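Local coordinates for benzoate transport porin BenP (PDB 5DL8), which probably acts as an OprD-family porin of the outer membrane, a beta-barrel channel through which small solutes such as benzoate may pass, at residues A[221-234]-A[246-260]. Residues are numbered along the deposited sequence; the frame is centred on the assembly and turned at random.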
loop_
_atom_site.group_PDB
_atom_site.type_symbol
_atom_site.label_atom_id
_atom_site.label_comp_id
_atom_site.label_asym_id
_atom_site.label_seq_id
_atom_site.Cartn_x
_atom_site.Cartn_y
_atom_site.Cartn_z
ATOM N N ASN A 221 4.629 -7.917 15.419
ATOM C CA ASN A 221 4.552 -9.326 15.884
ATOM C C ASN A 221 3.260 -9.848 15.272
ATOM O O ASN A 221 2.146 -9.560 15.744
ATOM C CB ASN A 221 4.638 -9.440 17.446
ATOM C CG ASN A 221 4.127 -10.760 17.991
ATOM O OD1 ASN A 221 3.334 -10.756 18.861
ATOM N ND2 ASN A 221 4.529 -11.842 17.466
ATOM N N LEU A 222 3.406 -10.569 14.172
ATOM C CA LEU A 222 2.240 -11.151 13.551
ATOM C C LEU A 222 2.003 -12.536 14.181
ATOM O O LEU A 222 2.639 -13.419 13.806
ATOM C CB LEU A 222 2.444 -11.124 11.977
ATOM C CG LEU A 222 1.287 -11.483 11.085
ATOM C CD1 LEU A 222 -0.001 -10.719 11.307
ATOM C CD2 LEU A 222 1.757 -11.377 9.654
ATOM N N GLU A 223 1.179 -12.651 15.197
ATOM C CA GLU A 223 1.178 -13.877 16.026
ATOM C C GLU A 223 1.090 -15.173 15.239
ATOM O O GLU A 223 0.228 -15.269 14.352
ATOM C CB GLU A 223 0.087 -13.847 17.069
ATOM C CG GLU A 223 0.231 -12.758 18.127
ATOM C CD GLU A 223 -0.909 -12.748 19.131
ATOM O OE1 GLU A 223 -1.673 -13.736 19.202
ATOM O OE2 GLU A 223 -1.087 -11.734 19.830
ATOM N N ASP A 224 1.994 -16.134 15.501
ATOM C CA ASP A 224 2.024 -17.556 14.935
ATOM C C ASP A 224 2.472 -17.606 13.482
ATOM O O ASP A 224 2.522 -18.660 12.872
ATOM C CB ASP A 224 0.638 -18.282 14.981
ATOM C CG ASP A 224 -0.251 -17.896 16.224
ATOM O OD1 ASP A 224 0.248 -18.321 17.281
ATOM O OD2 ASP A 224 -1.410 -17.192 16.100
ATOM N N LEU A 225 2.737 -16.437 12.875
ATOM C CA LEU A 225 3.290 -16.384 11.507
ATOM C C LEU A 225 4.800 -15.927 11.530
ATOM O O LEU A 225 5.706 -16.743 11.333
ATOM C CB LEU A 225 2.375 -15.526 10.590
ATOM C CG LEU A 225 0.858 -15.813 10.694
ATOM C CD1 LEU A 225 0.023 -14.971 9.712
ATOM C CD2 LEU A 225 0.649 -17.269 10.356
ATOM N N TYR A 226 5.070 -14.657 11.808
ATOM C CA TYR A 226 6.432 -14.107 11.751
ATOM C C TYR A 226 6.499 -12.731 12.447
ATOM O O TYR A 226 5.487 -12.019 12.674
ATOM C CB TYR A 226 6.978 -14.089 10.308
ATOM C CG TYR A 226 6.200 -13.200 9.290
ATOM C CD1 TYR A 226 6.503 -11.846 9.126
ATOM C CD2 TYR A 226 5.235 -13.754 8.425
ATOM C CE1 TYR A 226 5.772 -11.026 8.205
ATOM C CE2 TYR A 226 4.541 -13.004 7.516
ATOM C CZ TYR A 226 4.775 -11.654 7.413
ATOM O OH TYR A 226 4.095 -10.922 6.466
ATOM N N ASN A 227 7.705 -12.410 12.812
ATOM C CA ASN A 227 8.069 -11.117 13.429
ATOM C C ASN A 227 8.897 -10.292 12.509
ATOM O O ASN A 227 9.765 -10.785 11.825
ATOM C CB ASN A 227 8.794 -11.418 14.740
ATOM C CG ASN A 227 7.866 -12.131 15.732
ATOM O OD1 ASN A 227 6.658 -11.855 15.783
ATOM N ND2 ASN A 227 8.395 -13.109 16.443
ATOM N N LYS A 228 8.591 -9.034 12.409
ATOM C CA LYS A 228 9.236 -8.179 11.407
ATOM C C LYS A 228 9.800 -6.914 12.033
ATOM O O LYS A 228 9.132 -6.227 12.797
ATOM C CB LYS A 228 8.245 -7.871 10.339
ATOM C CG LYS A 228 8.646 -6.881 9.249
ATOM C CD LYS A 228 7.331 -6.520 8.573
ATOM C CE LYS A 228 7.378 -5.691 7.269
ATOM N NZ LYS A 228 7.794 -6.419 6.022
ATOM N N HIS A 229 11.061 -6.651 11.715
ATOM C CA HIS A 229 11.746 -5.341 12.041
ATOM C C HIS A 229 11.993 -4.538 10.733
ATOM O O HIS A 229 12.413 -5.093 9.698
ATOM C CB HIS A 229 13.106 -5.530 12.765
ATOM C CG HIS A 229 13.014 -6.226 14.069
ATOM N ND1 HIS A 229 13.154 -5.568 15.286
ATOM C CD2 HIS A 229 12.859 -7.537 14.370
ATOM C CE1 HIS A 229 13.009 -6.438 16.272
ATOM N NE2 HIS A 229 12.846 -7.637 15.751
ATOM N N TYR A 230 11.786 -3.235 10.837
ATOM C CA TYR A 230 12.077 -2.310 9.794
ATOM C C TYR A 230 12.784 -1.074 10.363
ATOM O O TYR A 230 12.347 -0.481 11.346
ATOM C CB TYR A 230 10.702 -1.886 9.167
ATOM C CG TYR A 230 10.814 -0.634 8.280
ATOM C CD1 TYR A 230 11.350 -0.745 7.042
ATOM C CD2 TYR A 230 10.425 0.602 8.695
ATOM C CE1 TYR A 230 11.502 0.322 6.177
ATOM C CE2 TYR A 230 10.554 1.754 7.859
ATOM C CZ TYR A 230 11.039 1.559 6.544
ATOM O OH TYR A 230 11.245 2.520 5.589
ATOM N N VAL A 231 13.859 -0.677 9.712
ATOM C CA VAL A 231 14.516 0.630 9.925
ATOM C C VAL A 231 14.571 1.344 8.597
ATOM O O VAL A 231 15.127 0.834 7.548
ATOM C CB VAL A 231 15.954 0.538 10.481
ATOM C CG1 VAL A 231 16.495 1.926 10.840
ATOM C CG2 VAL A 231 15.959 -0.157 11.792
ATOM N N GLY A 232 14.048 2.542 8.625
ATOM C CA GLY A 232 14.037 3.404 7.387
ATOM C C GLY A 232 14.777 4.695 7.761
ATOM O O GLY A 232 14.512 5.214 8.795
ATOM N N LEU A 233 15.766 5.140 6.993
ATOM C CA LEU A 233 16.346 6.525 7.112
ATOM C C LEU A 233 16.227 7.288 5.800
ATOM O O LEU A 233 16.527 6.759 4.699
ATOM C CB LEU A 233 17.818 6.484 7.433
ATOM C CG LEU A 233 18.119 5.810 8.796
ATOM C CD1 LEU A 233 19.621 5.508 8.856
ATOM C CD2 LEU A 233 17.797 6.579 10.048
ATOM N N GLU A 234 15.766 8.534 5.899
ATOM C CA GLU A 234 15.538 9.350 4.714
ATOM C C GLU A 234 16.217 10.681 4.834
ATOM O O GLU A 234 16.005 11.462 5.781
ATOM C CB GLU A 234 14.014 9.477 4.448
ATOM C CG GLU A 234 13.685 10.317 3.201
ATOM C CD GLU A 234 12.182 10.474 2.896
ATOM O OE1 GLU A 234 11.330 9.799 3.496
ATOM O OE2 GLU A 234 11.830 11.245 1.948
ATOM N N SER A 246 17.537 10.667 -0.527
ATOM C CA SER A 246 18.241 9.402 -0.240
ATOM C C SER A 246 17.531 8.622 0.833
ATOM O O SER A 246 17.384 9.116 2.002
ATOM C CB SER A 246 19.621 9.673 0.331
ATOM O OG SER A 246 20.207 10.574 -0.600
ATOM N N LYS A 247 17.211 7.402 0.473
ATOM C CA LYS A 247 16.604 6.537 1.388
ATOM C C LYS A 247 17.377 5.246 1.592
ATOM O O LYS A 247 17.806 4.659 0.603
ATOM C CB LYS A 247 15.266 6.130 0.867
ATOM C CG LYS A 247 14.279 7.194 0.956
ATOM C CD LYS A 247 12.904 6.650 0.531
ATOM C CE LYS A 247 11.964 7.730 -0.032
ATOM N NZ LYS A 247 10.607 7.165 -0.287
ATOM N N PHE A 248 17.478 4.799 2.863
ATOM C CA PHE A 248 18.001 3.480 3.174
ATOM C C PHE A 248 16.976 2.760 3.909
ATOM O O PHE A 248 16.543 3.267 4.905
ATOM C CB PHE A 248 19.233 3.599 4.052
ATOM C CG PHE A 248 19.775 2.290 4.599
ATOM C CD1 PHE A 248 20.576 1.468 3.825
ATOM C CD2 PHE A 248 19.576 1.943 5.954
ATOM C CE1 PHE A 248 21.077 0.233 4.375
ATOM C CE2 PHE A 248 20.108 0.724 6.532
ATOM C CZ PHE A 248 20.880 -0.121 5.744
ATOM N N LYS A 249 16.672 1.552 3.478
ATOM C CA LYS A 249 15.680 0.762 4.105
ATOM C C LYS A 249 16.188 -0.641 4.484
ATOM O O LYS A 249 16.781 -1.340 3.659
ATOM C CB LYS A 249 14.475 0.628 3.152
ATOM C CG LYS A 249 13.925 2.039 2.862
ATOM C CD LYS A 249 12.888 2.114 1.798
ATOM C CE LYS A 249 12.046 3.331 1.821
ATOM N NZ LYS A 249 10.965 3.220 2.777
ATOM N N TYR A 250 15.880 -1.083 5.712
ATOM C CA TYR A 250 16.263 -2.436 6.191
ATOM C C TYR A 250 15.068 -3.135 6.783
ATOM O O TYR A 250 14.403 -2.636 7.701
ATOM C CB TYR A 250 17.404 -2.403 7.182
ATOM C CG TYR A 250 17.738 -3.776 7.809
ATOM C CD1 TYR A 250 18.530 -4.665 7.154
ATOM C CD2 TYR A 250 17.275 -4.145 9.058
ATOM C CE1 TYR A 250 18.855 -5.920 7.709
ATOM C CE2 TYR A 250 17.622 -5.315 9.637
ATOM C CZ TYR A 250 18.392 -6.225 8.928
ATOM O OH TYR A 250 18.680 -7.472 9.440
ATOM N N PHE A 251 14.774 -4.266 6.199
ATOM C CA PHE A 251 13.752 -5.185 6.744
ATOM C C PHE A 251 14.389 -6.520 7.248
ATOM O O PHE A 251 15.218 -7.153 6.539
ATOM C CB PHE A 251 12.636 -5.566 5.698
ATOM C CG PHE A 251 11.736 -4.456 5.251
ATOM C CD1 PHE A 251 12.104 -3.621 4.261
ATOM C CD2 PHE A 251 10.500 -4.338 5.755
ATOM C CE1 PHE A 251 11.276 -2.582 3.840
ATOM C CE2 PHE A 251 9.635 -3.351 5.362
ATOM C CZ PHE A 251 10.001 -2.458 4.401
ATOM N N ASN A 252 13.846 -7.017 8.341
ATOM C CA ASN A 252 14.214 -8.362 8.820
ATOM C C ASN A 252 12.934 -9.092 9.158
ATOM O O ASN A 252 12.221 -8.612 9.992
ATOM C CB ASN A 252 15.031 -8.254 10.102
ATOM C CG ASN A 252 15.768 -9.566 10.529
ATOM O OD1 ASN A 252 15.172 -10.544 11.052
ATOM N ND2 ASN A 252 17.068 -9.548 10.384
ATOM N N ALA A 253 12.752 -10.267 8.557
ATOM C CA ALA A 253 11.583 -11.198 8.789
ATOM C C ALA A 253 12.031 -12.647 9.248
ATOM O O ALA A 253 12.785 -13.346 8.592
ATOM C CB ALA A 253 10.738 -11.301 7.530
ATOM N N LYS A 254 11.449 -13.071 10.335
ATOM C CA LYS A 254 11.738 -14.330 10.914
ATOM C C LYS A 254 10.538 -15.015 11.496
ATOM O O LYS A 254 9.756 -14.382 12.203
ATOM C CB LYS A 254 12.749 -14.079 12.052
ATOM C CG LYS A 254 13.597 -15.241 12.323
ATOM C CD LYS A 254 14.742 -15.269 11.298
ATOM C CE LYS A 254 15.612 -16.559 11.512
ATOM N NZ LYS A 254 14.981 -17.909 11.124
ATOM N N ASP A 255 10.390 -16.331 11.329
ATOM C CA ASP A 255 9.050 -16.901 11.780
ATOM C C ASP A 255 8.785 -16.845 13.318
ATOM O O ASP A 255 9.735 -16.906 14.037
ATOM C CB ASP A 255 8.751 -18.275 11.180
ATOM C CG ASP A 255 9.617 -19.228 11.655
ATOM O OD1 ASP A 255 10.630 -18.795 12.289
ATOM O OD2 ASP A 255 9.327 -20.376 11.494
ATOM N N ASP A 256 7.503 -16.673 13.754
ATOM C CA ASP A 256 7.100 -16.437 15.182
ATOM C C ASP A 256 6.739 -17.782 15.741
ATOM O O ASP A 256 5.689 -18.381 15.345
ATOM C CB ASP A 256 5.905 -15.484 15.426
ATOM C CG ASP A 256 5.521 -15.351 16.948
ATOM O OD1 ASP A 256 6.369 -15.049 17.798
ATOM O OD2 ASP A 256 4.340 -15.515 17.325
ATOM N N GLY A 257 7.619 -18.201 16.657
ATOM C CA GLY A 257 7.859 -19.585 16.955
ATOM C C GLY A 257 8.501 -20.292 15.759
ATOM O O GLY A 257 9.656 -19.992 15.395
ATOM N N ASN A 258 7.702 -21.225 15.197
ATOM C CA ASN A 258 8.025 -22.126 14.078
ATOM C C ASN A 258 6.879 -22.130 12.968
ATOM O O ASN A 258 6.399 -20.993 12.542
ATOM C CB ASN A 258 8.384 -23.513 14.632
ATOM C CG ASN A 258 9.869 -23.875 14.458
ATOM O OD1 ASN A 258 10.193 -25.020 14.159
ATOM N ND2 ASN A 258 10.775 -22.926 14.709
ATOM N N THR A 259 6.437 -23.333 12.529
ATOM C CA THR A 259 5.677 -23.546 11.261
ATOM C C THR A 259 6.375 -23.180 9.883
ATOM O O THR A 259 6.505 -24.078 9.071
ATOM C CB THR A 259 4.230 -22.937 11.311
ATOM O OG1 THR A 259 3.369 -23.713 12.132
ATOM C CG2 THR A 259 3.584 -22.953 9.971
ATOM N N PHE A 260 6.797 -21.936 9.604
ATOM C CA PHE A 260 7.251 -21.580 8.250
ATOM C C PHE A 260 8.745 -21.544 7.916
ATOM O O PHE A 260 9.163 -21.552 6.737
ATOM C CB PHE A 260 6.559 -20.277 7.751
ATOM C CG PHE A 260 5.058 -20.343 7.774
ATOM C CD1 PHE A 260 4.339 -21.079 6.785
ATOM C CD2 PHE A 260 4.346 -19.730 8.795
ATOM C CE1 PHE A 260 2.937 -21.144 6.794
ATOM C CE2 PHE A 260 2.942 -19.819 8.847
ATOM C CZ PHE A 260 2.227 -20.520 7.837
HETATM O O HOH W 1 12.579 -10.569 12.592
#
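Tyr230 meets two residues of the neighbouring strand on the face that also carries Lys228 and Glu234. Its CD1 lies over one face of the Phe251 ring, 3.4 Å from CZ and offset toward the rim, with the two planes turned 45° apart. Its hydroxyl OH accepts a hydrogen bond of 2.9 Å from Lys249 NZ, which comes in near the plane of the ring; the bend at the end of the lysine chain (chi4 -82°) swings the amine there. The Tyr230 ring lies close over the backbone of Gly232, whose N sits over one ring face, a place that suits a residue without a side chain. Lys228 lays its last carbon and amine beside Phe251, NZ 3.4 Å from CD2, and its NZ is hydrogen-bonded to Tyr293 OH. Glu234 and Lys247 run side by side through their methylenes, while the carboxylate is paired with Lys214.

Beneath these side chains, strands 226-234 and 246-255 form an antiparallel ladder whose hydrogen-bonded pairs run from Asn227 with Lys254 to Leu233 with Phe248. On the other face a detergent molecule touches Leu233 and Phe248, consistent with a barrel wall turned to lipid there. Farther along, Asn252 ND2 donates to Tyr250 OH, and His229 bonds to Tyr217.

Past the ladder, Asp256 holds the turn at Asp224. Its OD2 takes the Asp224 N-H on the anti lone pair at 3.0 Å, almost straight, and its OD1 receives Asn227 ND2 at 3.1 Å from 34° outside the carboxylate plane. Asp256 N bonds Leu225 O at 3.0 Å. Asn221 ND2 steadies the Asn227 amide by donating to OD1 at 2.7 Å. Leu225 and Tyr226, both opposite Leu222, make a classic beta bulge.

The detergent-facing side thus turns from apolar at Val231, Leu233 and Phe248 to polar toward Asn252, His229 and Asn227, where a carboxylate gripped by two N-H groups ties turn to strand end.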